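Local coordinates for protein serine protease inhibitor (Schistosoma haematobium, PDB 3STO) that probably inhibits serine-type endopeptidases as a serpin, at residues 188-202 and 341-355. Residues are numbered along the deposited sequence; the frame is centred on the assembly and turned at random.
Sequences LVNVFYFRDFWQSPF and IQTNVLKLNESGIEA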
ATOM      1  N   LEU A 188     -14.587  -4.355   6.125  1.00 23.42           N
ATOM      2  CA  LEU A 188     -13.822  -3.195   5.658  1.00 26.90           C
ATOM      3  C   LEU A 188     -12.927  -3.604   4.487  1.00 21.22           C
ATOM      4  O   LEU A 188     -12.274  -4.665   4.529  1.00 15.71           O
ATOM      5  CB  LEU A 188     -12.943  -2.641   6.772  1.00 20.59           C
ATOM      6  CG  LEU A 188     -13.581  -2.176   8.077  1.00 27.35           C
ATOM      7  CD1 LEU A 188     -12.481  -1.791   9.058  1.00 23.86           C
ATOM      8  CD2 LEU A 188     -14.493  -1.020   7.802  1.00 23.70           C
ATOM      9  N   VAL A 189     -12.923  -2.760   3.457  1.00 25.48           N
ATOM     10  CA  VAL A 189     -12.184  -2.975   2.216  1.00 18.72           C
ATOM     11  C   VAL A 189     -11.358  -1.722   1.877  1.00 27.04           C
ATOM     12  O   VAL A 189     -11.897  -0.636   1.694  1.00 27.90           O
ATOM     13  CB  VAL A 189     -13.125  -3.319   1.016  1.00 27.66           C
ATOM     14  CG1 VAL A 189     -12.309  -3.696  -0.206  1.00 25.87           C
ATOM     15  CG2 VAL A 189     -14.037  -4.480   1.350  1.00 24.42           C
ATOM     16  N   ASN A 190     -10.041  -1.870   1.830  1.00 29.16           N
ATOM     17  CA  ASN A 190      -9.172  -0.780   1.387  1.00 33.13           C
ATOM     18  C   ASN A 190      -8.589  -0.974  -0.039  1.00 31.56           C
ATOM     19  O   ASN A 190      -8.120  -2.046  -0.411  1.00 27.55           O
ATOM     20  CB  ASN A 190      -8.051  -0.470   2.403  1.00 21.37           C
ATOM     21  CG  ASN A 190      -7.165   0.702   1.936  1.00 38.35           C
ATOM     22  OD1 ASN A 190      -6.042   0.516   1.448  1.00 34.24           O
ATOM     23  ND2 ASN A 190      -7.699   1.909   2.043  1.00 38.24           N
ATOM     24  N   VAL A 191      -8.678   0.083  -0.827  1.00 30.56           N
ATOM     25  CA  VAL A 191      -8.141   0.132  -2.167  1.00 28.83           C
ATOM     26  C   VAL A 191      -7.157   1.295  -2.263  1.00 28.66           C
ATOM     27  O   VAL A 191      -7.461   2.434  -1.865  1.00 40.18           O
ATOM     28  CB  VAL A 191      -9.249   0.347  -3.215  1.00 27.76           C
ATOM     29  CG1 VAL A 191      -8.641   0.659  -4.577  1.00 31.12           C
ATOM     30  CG2 VAL A 191     -10.171  -0.863  -3.284  1.00 26.92           C
ATOM     31  N   PHE A 192      -5.970   1.023  -2.782  1.00 38.84           N
ATOM     32  CA  PHE A 192      -5.012   2.108  -2.960  1.00 57.96           C
ATOM     33  C   PHE A 192      -4.494   2.125  -4.383  1.00 45.44           C
ATOM     34  O   PHE A 192      -3.690   1.276  -4.788  1.00 33.91           O
ATOM     35  CB  PHE A 192      -3.860   1.980  -1.982  1.00 62.68           C
ATOM     36  CG  PHE A 192      -3.146   3.273  -1.707  1.00 54.26           C
ATOM     37  CD1 PHE A 192      -2.043   3.654  -2.480  1.00 44.21           C
ATOM     38  CD2 PHE A 192      -3.559   4.096  -0.652  1.00 48.40           C
ATOM     39  CE1 PHE A 192      -1.375   4.847  -2.200  1.00 59.98           C
ATOM     40  CE2 PHE A 192      -2.896   5.281  -0.355  1.00 41.17           C
ATOM     41  CZ  PHE A 192      -1.801   5.665  -1.121  1.00 46.41           C
ATOM     42  N   TYR A 193      -4.977   3.103  -5.132  1.00 34.91           N
ATOM     43  CA  TYR A 193      -4.686   3.176  -6.554  1.00 43.62           C
ATOM     44  C   TYR A 193      -3.686   4.302  -6.832  1.00 33.56           C
ATOM     45  O   TYR A 193      -3.957   5.485  -6.583  1.00 27.15           O
ATOM     46  CB  TYR A 193      -5.994   3.386  -7.333  1.00 39.61           C
ATOM     47  CG  TYR A 193      -5.929   3.204  -8.834  1.00 36.30           C
ATOM     48  CD1 TYR A 193      -5.701   1.965  -9.395  1.00 44.48           C
ATOM     49  CD2 TYR A 193      -6.144   4.279  -9.691  1.00 40.34           C
ATOM     50  CE1 TYR A 193      -5.673   1.798 -10.783  1.00 54.20           C
ATOM     51  CE2 TYR A 193      -6.117   4.132 -11.072  1.00 39.84           C
ATOM     52  CZ  TYR A 193      -5.889   2.889 -11.614  1.00 55.66           C
ATOM     53  OH  TYR A 193      -5.864   2.744 -12.991  1.00 64.09           O
ATOM     54  N   PHE A 194      -2.533   3.902  -7.348  1.00 26.10           N
ATOM     55  CA  PHE A 194      -1.525   4.823  -7.812  1.00 25.68           C
ATOM     56  C   PHE A 194      -1.420   4.748  -9.334  1.00 29.09           C
ATOM     57  O   PHE A 194      -1.415   3.675  -9.902  1.00 30.78           O
ATOM     58  CB  PHE A 194      -0.176   4.483  -7.169  1.00 17.16           C
ATOM     59  CG  PHE A 194       0.907   5.448  -7.515  1.00 21.82           C
ATOM     60  CD1 PHE A 194       1.574   5.356  -8.738  1.00 14.60           C
ATOM     61  CD2 PHE A 194       1.245   6.474  -6.633  1.00 20.64           C
ATOM     62  CE1 PHE A 194       2.596   6.262  -9.071  1.00 18.91           C
ATOM     63  CE2 PHE A 194       2.252   7.381  -6.947  1.00 18.84           C
ATOM     64  CZ  PHE A 194       2.930   7.282  -8.173  1.00 14.69           C
ATOM     65  N   ARG A 195      -1.314   5.896  -9.989  1.00 32.17           N
ATOM     66  CA  ARG A 195      -1.195   5.934 -11.438  1.00 21.54           C
ATOM     67  C   ARG A 195      -0.441   7.177 -11.936  1.00 27.40           C
ATOM     68  O   ARG A 195      -0.798   8.319 -11.619  1.00 26.96           O
ATOM     69  CB  ARG A 195      -2.572   5.840 -12.085  1.00 29.05           C
ATOM     70  CG  ARG A 195      -2.531   5.827 -13.604  1.00 44.11           C
ATOM     71  CD  ARG A 195      -3.613   6.744 -14.189  1.00 58.16           C
ATOM     72  NE  ARG A 195      -4.825   6.031 -14.579  1.00 59.22           N
ATOM     73  CZ  ARG A 195      -6.025   6.599 -14.663  1.00 68.14           C
ATOM     74  NH1 ARG A 195      -6.162   7.884 -14.360  1.00 57.55           N
ATOM     75  NH2 ARG A 195      -7.089   5.886 -15.032  1.00 61.17           N
ATOM     76  N   ASP A 196       0.627   6.933 -12.693  1.00 23.10           N
ATOM     77  CA  ASP A 196       1.348   7.992 -13.369  1.00 26.04           C
ATOM     78  C   ASP A 196       2.265   7.458 -14.483  1.00 25.31           C
ATOM     79  O   ASP A 196       2.681   6.320 -14.454  1.00 18.80           O
ATOM     80  CB  ASP A 196       2.150   8.818 -12.364  1.00 20.97           C
ATOM     81  CG  ASP A 196       2.493  10.228 -12.891  1.00 27.88           C
ATOM     82  OD1 ASP A 196       2.019  10.583 -13.997  1.00 26.78           O
ATOM     83  OD2 ASP A 196       3.243  10.969 -12.209  1.00 23.14           O
ATOM     84  N   PHE A 197       2.568   8.316 -15.452  1.00 25.12           N
ATOM     85  CA  PHE A 197       3.577   8.063 -16.475  1.00 15.93           C
ATOM     86  C   PHE A 197       4.958   8.193 -15.866  1.00 24.82           C
ATOM     87  O   PHE A 197       5.128   8.889 -14.848  1.00 24.97           O
ATOM     88  CB  PHE A 197       3.442   9.097 -17.599  1.00 23.11           C
ATOM     89  CG  PHE A 197       2.220   8.919 -18.449  1.00 32.71           C
ATOM     90  CD1 PHE A 197       1.871   7.672 -18.937  1.00 39.55           C
ATOM     91  CD2 PHE A 197       1.395   9.985 -18.725  1.00 51.89           C
ATOM     92  CE1 PHE A 197       0.730   7.495 -19.700  1.00 36.96           C
ATOM     93  CE2 PHE A 197       0.259   9.815 -19.496  1.00 49.39           C
ATOM     94  CZ  PHE A 197      -0.068   8.568 -19.986  1.00 50.34           C
ATOM     95  N   TRP A 198       5.928   7.495 -16.465  1.00 20.32           N
ATOM     96  CA  TRP A 198       7.339   7.734 -16.190  1.00 21.85           C
ATOM     97  C   TRP A 198       7.664   9.144 -16.598  1.00 17.77           C
ATOM     98  O   TRP A 198       7.142   9.651 -17.584  1.00 18.61           O
ATOM     99  CB  TRP A 198       8.267   6.798 -16.985  1.00 12.24           C
ATOM    100  CG  TRP A 198       8.060   5.355 -16.694  1.00 16.66           C
ATOM    101  CD1 TRP A 198       7.561   4.410 -17.545  1.00 12.62           C
ATOM    102  CD2 TRP A 198       8.313   4.688 -15.445  1.00 20.94           C
ATOM    103  NE1 TRP A 198       7.494   3.192 -16.904  1.00 19.76           N
ATOM    104  CE2 TRP A 198       7.954   3.331 -15.617  1.00 17.74           C
ATOM    105  CE3 TRP A 198       8.806   5.110 -14.192  1.00 20.45           C
ATOM    106  CZ2 TRP A 198       8.078   2.384 -14.593  1.00 17.41           C
ATOM    107  CZ3 TRP A 198       8.925   4.172 -13.175  1.00 18.37           C
ATOM    108  CH2 TRP A 198       8.567   2.818 -13.384  1.00 17.46           C
ATOM    109  N   GLN A 199       8.531   9.773 -15.823  1.00 18.04           N
ATOM    110  CA  GLN A 199       9.157  11.006 -16.256  1.00 23.58           C
ATOM    111  C   GLN A 199       9.903  10.742 -17.597  1.00 25.41           C
ATOM    112  O   GLN A 199       9.835  11.550 -18.521  1.00 17.51           O
ATOM    113  CB  GLN A 199      10.072  11.546 -15.145  1.00 16.48           C
ATOM    114  CG  GLN A 199      10.536  12.969 -15.349  1.00 16.67           C
ATOM    115  CD  GLN A 199      11.580  13.067 -16.475  1.00 31.85           C
ATOM    116  OE1 GLN A 199      12.455  12.220 -16.591  1.00 30.90           O
ATOM    117  NE2 GLN A 199      11.467  14.091 -17.308  1.00 28.51           N
ATOM    118  N   SER A 200      10.578   9.591 -17.690  1.00 19.08           N
ATOM    119  CA  SER A 200      11.208   9.123 -18.937  1.00 19.39           C
ATOM    120  C   SER A 200      10.839   7.661 -19.321  1.00 19.71           C
ATOM    121  O   SER A 200      11.443   6.701 -18.849  1.00 18.69           O
ATOM    122  CB  SER A 200      12.717   9.280 -18.838  1.00 15.30           C
ATOM    123  OG  SER A 200      13.283   8.709 -19.975  1.00 39.03           O
ATOM    124  N   PRO A 201       9.850   7.498 -20.197  1.00 19.92           N
ATOM    125  CA  PRO A 201       9.253   6.200 -20.506  1.00 18.53           C
ATOM    126  C   PRO A 201      10.172   5.335 -21.330  1.00 23.14           C
ATOM    127  O   PRO A 201      11.059   5.858 -21.988  1.00 28.38           O
ATOM    128  CB  PRO A 201       8.017   6.577 -21.353  1.00 19.03           C
ATOM    129  CG  PRO A 201       7.923   8.040 -21.283  1.00 19.79           C
ATOM    130  CD  PRO A 201       9.276   8.556 -21.035  1.00 23.21           C
ATOM    131  N   PHE A 202       9.961   4.027 -21.276  1.00 24.96           N
ATOM    132  CA  PHE A 202      10.737   3.072 -22.049  1.00 18.05           C
ATOM    133  C   PHE A 202      10.177   3.105 -23.444  1.00 19.39           C
ATOM    134  O   PHE A 202       8.999   3.356 -23.613  1.00 22.22           O
ATOM    135  CB  PHE A 202      10.573   1.653 -21.489  1.00 17.86           C
ATOM    136  CG  PHE A 202      11.170   1.448 -20.109  1.00 17.34           C
ATOM    137  CD1 PHE A 202      10.421   1.712 -18.964  1.00 12.22           C
ATOM    138  CD2 PHE A 202      12.474   0.971 -19.964  1.00 15.62           C
ATOM    139  CE1 PHE A 202      10.951   1.490 -17.703  1.00 12.87           C
ATOM    140  CE2 PHE A 202      13.029   0.752 -18.708  1.00 13.78           C
ATOM    141  CZ  PHE A 202      12.247   1.018 -17.551  1.00 14.42           C
ATOM    142  N   ILE A 341      -9.760  -6.145   4.633  1.00 30.96           N
ATOM    143  CA  ILE A 341      -9.134  -6.650   3.435  1.00 26.14           C
ATOM    144  C   ILE A 341      -8.565  -5.502   2.642  1.00 32.54           C
ATOM    145  O   ILE A 341      -9.267  -4.519   2.402  1.00 28.82           O
ATOM    146  CB  ILE A 341     -10.154  -7.439   2.547  1.00 33.06           C
ATOM    147  CG1 ILE A 341     -10.613  -8.717   3.254  1.00 29.36           C
ATOM    148  CG2 ILE A 341      -9.526  -7.870   1.256  1.00 33.96           C
ATOM    149  CD1 ILE A 341     -11.867  -9.310   2.643  1.00 36.25           C
ATOM    150  N   GLN A 342      -7.292  -5.636   2.248  1.00 31.23           N
ATOM    151  CA  GLN A 342      -6.675  -4.729   1.275  1.00 31.61           C
ATOM    152  C   GLN A 342      -6.461  -5.429  -0.085  1.00 27.01           C
ATOM    153  O   GLN A 342      -5.921  -6.526  -0.169  1.00 25.07           O
ATOM    154  CB  GLN A 342      -5.369  -4.105   1.803  1.00 15.41           C
ATOM    155  CG  GLN A 342      -4.727  -3.153   0.805  1.00 17.92           C
ATOM    156  CD  GLN A 342      -3.454  -2.513   1.347  1.00 29.97           C
ATOM    157  OE1 GLN A 342      -2.393  -3.140   1.383  1.00 39.30           O
ATOM    158  NE2 GLN A 342      -3.552  -1.260   1.771  1.00 31.14           N
ATOM    159  N   THR A 343      -6.928  -4.801  -1.145  1.00 18.97           N
ATOM    160  CA  THR A 343      -6.761  -5.357  -2.452  1.00 24.73           C
ATOM    161  C   THR A 343      -5.935  -4.363  -3.274  1.00 31.92           C
ATOM    162  O   THR A 343      -6.284  -3.172  -3.352  1.00 29.53           O
ATOM    163  CB  THR A 343      -8.108  -5.699  -3.098  1.00 30.25           C
ATOM    164  OG1 THR A 343      -7.889  -6.161  -4.444  1.00 39.99           O
ATOM    165  CG2 THR A 343      -9.008  -4.502  -3.131  1.00 25.27           C
ATOM    166  N   ASN A 344      -4.826  -4.858  -3.839  1.00 24.17           N
ATOM    167  CA  ASN A 344      -3.803  -4.028  -4.492  1.00 21.20           C
ATOM    168  C   ASN A 344      -3.525  -4.452  -5.943  1.00 26.95           C
ATOM    169  O   ASN A 344      -3.678  -5.618  -6.321  1.00 22.31           O
ATOM    170  CB  ASN A 344      -2.471  -4.073  -3.710  1.00 18.86           C
ATOM    171  CG  ASN A 344      -2.609  -3.629  -2.261  1.00 25.31           C
ATOM    172  OD1 ASN A 344      -2.761  -2.443  -1.983  1.00 30.82           O
ATOM    173  ND2 ASN A 344      -2.551  -4.585  -1.327  1.00 19.53           N
ATOM    174  N   VAL A 345      -3.104  -3.494  -6.755  1.00 25.95           N
ATOM    175  CA  VAL A 345      -2.580  -3.796  -8.089  1.00 27.43           C
ATOM    176  C   VAL A 345      -1.333  -2.973  -8.372  1.00 27.26           C
ATOM    177  O   VAL A 345      -1.297  -1.782  -8.073  1.00 23.32           O
ATOM    178  CB  VAL A 345      -3.608  -3.579  -9.200  1.00 23.89           C
ATOM    179  CG1 VAL A 345      -4.250  -2.208  -9.084  1.00 25.23           C
ATOM    180  CG2 VAL A 345      -2.942  -3.783 -10.584  1.00 19.18           C
ATOM    181  N   LEU A 346      -0.303  -3.644  -8.890  1.00 25.24           N
ATOM    182  CA  LEU A 346       0.924  -3.005  -9.361  1.00 20.63           C
ATOM    183  C   LEU A 346       1.131  -3.426 -10.804  1.00 27.76           C
ATOM    184  O   LEU A 346       1.540  -4.550 -11.076  1.00 23.66           O
ATOM    185  CB  LEU A 346       2.138  -3.438  -8.518  1.00 25.63           C
ATOM    186  CG  LEU A 346       3.530  -2.832  -8.831  1.00 35.69           C
ATOM    187  CD1 LEU A 346       3.558  -1.302  -8.711  1.00 24.16           C
ATOM    188  CD2 LEU A 346       4.614  -3.425  -7.925  1.00 23.87           C
ATOM    189  N   LYS A 347       0.814  -2.530 -11.727  1.00 25.61           N
ATOM    190  CA  LYS A 347       1.019  -2.772 -13.153  1.00 27.28           C
ATOM    191  C   LYS A 347       2.144  -1.885 -13.731  1.00 30.11           C
ATOM    192  O   LYS A 347       2.022  -0.650 -13.802  1.00 27.36           O
ATOM    193  CB  LYS A 347      -0.298  -2.567 -13.897  1.00 21.68           C
ATOM    194  CG  LYS A 347      -0.172  -2.478 -15.377  1.00 28.62           C
ATOM    195  CD  LYS A 347      -1.524  -2.185 -15.987  1.00 44.72           C
ATOM    196  CE  LYS A 347      -1.407  -1.878 -17.481  1.00 60.90           C
ATOM    197  NZ  LYS A 347      -2.582  -1.101 -17.985  1.00 65.59           N
ATOM    198  N   LEU A 348       3.241  -2.507 -14.139  1.00 19.13           N
ATOM    199  CA  LEU A 348       4.355  -1.749 -14.723  1.00 19.69           C
ATOM    200  C   LEU A 348       4.472  -2.030 -16.223  1.00 24.15           C
ATOM    201  O   LEU A 348       4.412  -3.174 -16.655  1.00 25.82           O
ATOM    202  CB  LEU A 348       5.656  -2.161 -14.042  1.00 30.36           C
ATOM    203  CG  LEU A 348       6.672  -1.162 -13.523  1.00 24.03           C
ATOM    204  CD1 LEU A 348       6.207  -0.639 -12.193  1.00 28.10           C
ATOM    205  CD2 LEU A 348       7.986  -1.912 -13.348  1.00 32.09           C
ATOM    206  N   ASN A 349       4.629  -0.986 -17.019  1.00 20.42           N
ATOM    207  CA  ASN A 349       4.833  -1.150 -18.440  1.00 21.54           C
ATOM    208  C   ASN A 349       5.689   0.021 -18.913  1.00 20.69           C
ATOM    209  O   ASN A 349       6.210   0.762 -18.084  1.00 13.62           O
ATOM    210  CB  ASN A 349       3.490  -1.280 -19.200  1.00 16.17           C
ATOM    211  CG  ASN A 349       2.644  -0.010 -19.131  1.00 21.35           C
ATOM    212  OD1 ASN A 349       3.153   1.067 -18.842  1.00 23.61           O
ATOM    213  ND2 ASN A 349       1.354  -0.128 -19.406  1.00 32.25           N
ATOM    214  N   GLU A 350       5.835   0.177 -20.234  1.00 23.37           N
ATOM    215  CA  GLU A 350       6.696   1.199 -20.833  1.00 18.74           C
ATOM    216  C   GLU A 350       6.224   2.630 -20.604  1.00 15.56           C
ATOM    217  O   GLU A 350       7.024   3.546 -20.609  1.00 18.10           O
ATOM    218  CB  GLU A 350       6.852   0.974 -22.348  1.00 19.95           C
ATOM    219  CG  GLU A 350       7.612  -0.273 -22.734  1.00 19.69           C
ATOM    220  CD  GLU A 350       6.724  -1.514 -22.860  1.00 32.34           C
ATOM    221  OE1 GLU A 350       5.523  -1.458 -22.477  1.00 28.03           O
ATOM    222  OE2 GLU A 350       7.243  -2.548 -23.346  1.00 30.41           O
ATOM    223  N   SER A 351       4.922   2.810 -20.439  1.00 24.44           N
ATOM    224  CA  SER A 351       4.332   4.123 -20.205  1.00 25.37           C
ATOM    225  C   SER A 351       4.475   4.571 -18.762  1.00 30.09           C
ATOM    226  O   SER A 351       4.688   5.762 -18.501  1.00 28.57           O
ATOM    227  CB  SER A 351       2.849   4.130 -20.579  1.00 28.16           C
ATOM    228  OG  SER A 351       2.659   3.808 -21.939  1.00 43.22           O
ATOM    229  N   GLY A 352       4.328   3.637 -17.819  1.00 24.32           N
ATOM    230  CA  GLY A 352       4.432   3.998 -16.417  1.00 19.53           C
ATOM    231  C   GLY A 352       3.868   2.940 -15.501  1.00 25.37           C
ATOM    232  O   GLY A 352       4.035   1.757 -15.748  1.00 19.78           O
ATOM    233  N   ILE A 353       3.214   3.391 -14.431  1.00 24.12           N
ATOM    234  CA  ILE A 353       2.608   2.533 -13.420  1.00 19.97           C
ATOM    235  C   ILE A 353       1.110   2.703 -13.505  1.00 26.30           C
ATOM    236  O   ILE A 353       0.625   3.820 -13.520  1.00 27.50           O
ATOM    237  CB  ILE A 353       3.127   2.897 -12.021  1.00 25.59           C
ATOM    238  CG1 ILE A 353       4.628   2.614 -11.956  1.00 19.64           C
ATOM    239  CG2 ILE A 353       2.390   2.130 -10.919  1.00 14.08           C
ATOM    240  CD1 ILE A 353       5.266   3.108 -10.673  1.00 26.20           C
ATOM    241  N   GLU A 354       0.378   1.594 -13.562  1.00 27.76           N
ATOM    242  CA  GLU A 354      -1.057   1.627 -13.869  1.00 31.92           C
ATOM    243  C   GLU A 354      -1.375   2.579 -15.025  1.00 39.41           C
ATOM    244  O   GLU A 354      -2.446   3.193 -15.059  1.00 46.65           O
ATOM    245  CB  GLU A 354      -1.910   1.994 -12.650  1.00 22.56           C
ATOM    246  CG  GLU A 354      -2.149   0.850 -11.679  1.00 26.39           C
ATOM    247  CD  GLU A 354      -0.949   0.542 -10.786  1.00 36.98           C
ATOM    248  OE1 GLU A 354      -0.055  -0.196 -11.239  1.00 43.69           O
ATOM    249  OE2 GLU A 354      -0.892   1.018  -9.618  1.00 41.03           O
ATOM    250  N   ALA A 355      -0.441   2.695 -15.963  1.00 44.70           N
ATOM    251  CA  ALA A 355      -0.590   3.607 -17.094  1.00 48.49           C
ATOM    252  C   ALA A 355      -1.113   2.901 -18.342  1.00 48.06           C
ATOM    253  O   ALA A 355      -1.241   1.677 -18.366  1.00 66.12           O
ATOM    254  CB  ALA A 355       0.742   4.303 -17.386  1.00 36.32           C
TER
HETATM  255  O   HOH W   1      -2.041   1.164  -6.987  1.00 29.54           O
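Trp198 presents its indole edge to the turn at 349-352: NE1 donates to Asn349 O (3.0 Å, 171° at the hydrogen) within both the ring plane and the carbonyl plane. Gly352 CA lies over one face of the five-membered ring, a CH-pi contact at 3.5 Å from the centroid, while Phe202 CE1 covers the opposite face. At the far rim CZ2 and CH2 reach Leu348 CG and Ile353 CG1, both side chains running across the indole at about a right angle. The turn is stiffened from within by an Asx motif, Asn349 OD1 accepting from Gly352 N, and Glu350 O receives Phe202 N on a lone pair. The carboxylate of Glu350 turns away to Lys297, a salt bridge, and Thr207. Strands 186-197 and 339-348 are, from their order in the serpin fold, s3A and s5A of beta-sheet A; they pair in parallel at Val189-Ile341 and Asn190-Gln342, then part where the chain folds back between them, 352-354 taking the start of the s4A position, consistent with partial insertion of the reactive-centre loop's proximal hinge. On the face toward helix 43-55, Asn190 and Gln342 lie side by side, amide planes 44° apart. Gln342, extended beyond CG, brings NE2 to Asn190 OD1 at 3.1 Å; the same nitrogen also bonds Cys42 O. Where the strands diverge, a water bridges Phe192 O, Phe194 N and Glu354 OE2. Glu354 bends at chi2 (77°), sliding its CG past Tyr193 CE1 (3.8 Å) in the opposite direction to the ring, and its OE1 accepts from Lys347 N. Within the gap, 352-353 runs antiparallel to 196-197, with Ile353 N bonded to Asp196 O (3.0 Å) and Ile353 CG2 against Phe194 CD1 (4.0 Å); on its other side Glu354 N bonds Lys347 O.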